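Local structure of CheA (Treponema denticola, 6Y1Y) at residues B[55-58]-B[59-63]. The protein is the dimerization domain of CheA, a chemotaxis histidine kinase that probably autophosphorylates and passes phosphate to CheB or CheY, relaying chemoreceptor signals to the flagellar motors. Numbering follows the deposited sequence.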
# COMPACT_ATOMS: atom_id res chain seq x y z
N LEU B 55 -18.68 20.43 2.28
CA LEU B 55 -19.08 20.89 0.96
C LEU B 55 -20.54 20.53 0.65
O LEU B 55 -21.29 21.35 0.10
CB LEU B 55 -18.15 20.30 -0.09
CG LEU B 55 -18.48 20.64 -1.55
CD1 LEU B 55 -18.46 22.15 -1.77
CD2 LEU B 55 -17.50 19.94 -2.47
N LEU B 56 -20.95 19.31 0.98
CA LEU B 56 -22.32 18.87 0.76
C LEU B 56 -23.30 19.69 1.59
O LEU B 56 -24.41 19.98 1.14
CB LEU B 56 -22.46 17.39 1.09
CG LEU B 56 -21.75 16.46 0.11
CD1 LEU B 56 -21.92 15.01 0.54
CD2 LEU B 56 -22.25 16.69 -1.32
N ASP B 57 -22.93 20.02 2.83
CA ASP B 57 -23.81 20.84 3.66
C ASP B 57 -23.87 22.28 3.16
O ASP B 57 -24.95 22.89 3.11
CB ASP B 57 -23.32 20.83 5.10
CG ASP B 57 -24.21 21.65 6.01
OD1 ASP B 57 -25.42 21.35 6.05
OD2 ASP B 57 -23.71 22.58 6.67
N LYS B 58 -22.74 22.80 2.68
CA LYS B 58 -22.72 24.19 2.25
C LYS B 58 -23.52 24.43 0.98
O LYS B 58 -24.09 25.51 0.82
CB LYS B 58 -21.28 24.65 2.03
CG LYS B 58 -20.58 25.06 3.29
CD LYS B 58 -19.16 25.51 3.01
CE LYS B 58 -18.58 26.19 4.25
NZ LYS B 58 -17.23 26.78 4.00
N MET B 59 -23.57 23.46 0.07
CA MET B 59 -24.13 23.78 -1.24
C MET B 59 -25.58 24.20 -1.16
O MET B 59 -25.90 25.29 -1.68
CB MET B 59 -23.94 22.61 -2.22
CG MET B 59 -24.34 23.06 -3.62
SD MET B 59 -23.97 21.95 -4.99
CE MET B 59 -22.23 22.31 -5.22
N PRO B 60 -26.49 23.48 -0.51
CA PRO B 60 -27.87 23.97 -0.43
C PRO B 60 -28.00 25.23 0.40
O PRO B 60 -28.78 26.12 0.05
CB PRO B 60 -28.65 22.79 0.19
CG PRO B 60 -27.74 21.60 0.05
CD PRO B 60 -26.35 22.15 0.13
N GLU B 61 -27.20 25.35 1.46
CA GLU B 61 -27.24 26.56 2.27
C GLU B 61 -26.84 27.77 1.45
O GLU B 61 -27.48 28.82 1.52
CB GLU B 61 -26.30 26.40 3.47
CG GLU B 61 -26.73 25.37 4.49
CD GLU B 61 -27.56 25.98 5.60
OE1 GLU B 61 -28.01 25.22 6.48
OE2 GLU B 61 -27.76 27.21 5.58
N TYR B 62 -25.79 27.62 0.64
CA TYR B 62 -25.30 28.73 -0.17
C TYR B 62 -26.28 29.11 -1.26
O TYR B 62 -26.37 30.29 -1.62
CB TYR B 62 -23.93 28.38 -0.75
CG TYR B 62 -22.81 28.56 0.25
CD1 TYR B 62 -23.07 28.84 1.59
CD2 TYR B 62 -21.49 28.45 -0.15
CE1 TYR B 62 -22.04 29.01 2.50
CE2 TYR B 62 -20.45 28.61 0.74
CZ TYR B 62 -20.74 28.90 2.07
OH TYR B 62 -19.71 29.08 2.97
N LEU B 63 -26.99 28.14 -1.84
CA LEU B 63 -28.02 28.47 -2.82
C LEU B 63 -29.09 29.34 -2.17
O LEU B 63 -29.53 30.34 -2.75
CB LEU B 63 -28.65 27.20 -3.38
CG LEU B 63 -27.72 26.34 -4.23
CD1 LEU B 63 -28.29 24.93 -4.45
CD2 LEU B 63 -27.44 27.04 -5.55
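Lys58 and Tyr62, one helical turn apart, run side by side off the same flank of helix 7-67. The lysine lies over one face of the ring: Lys58 CB sits 4.2 Å from the Tyr62 ring centroid, only 8° off the ring normal, a CH-pi contact. Beyond it the aliphatic chain, fully extended, follows the ring up to its hydroxyl, Lys58 CE reaching 3.4 Å from Tyr62 OH. In both residues CG stands anti to the carbonyl carbon (chi1 near -80°), which sends the two chains out in the same direction. Their polar ends converge on helix 72-87, where Lys58 NZ forms salt bridges with Asp78 and Glu82 and Tyr62 OH hydrogen-bonds to Asp78.

Backbone bonding illustrates how a helix accommodates an internal proline. Tyr62 N donates to Lys58 O at 2.7 Å, and Met59 N to Leu55 O at 3.1 Å, the latter less straight at 138°. Between them Pro60 has no N-H to offer Leu56 O; its CD lies 3.1 Å from that oxygen instead, and the helix kinks here.

Apolar packing continues on the dimer side, where Leu55 and Met59 both meet Leu55 of the second subunit. On the exposed side, Asp57 OD1 and Glu61 OE1 are 4.7 Å apart, like charges that probably disfavour each other mildly.

The chemistry thus mixes two kinds of link: apolar residues pack largely against the second subunit, Leu55 also reaching helix 72-87, while the polar ends of Lys58 and Tyr62 add charged and hydrogen-bonded ties to that helix, where Asp78 should help hold ammonium beside hydroxyl.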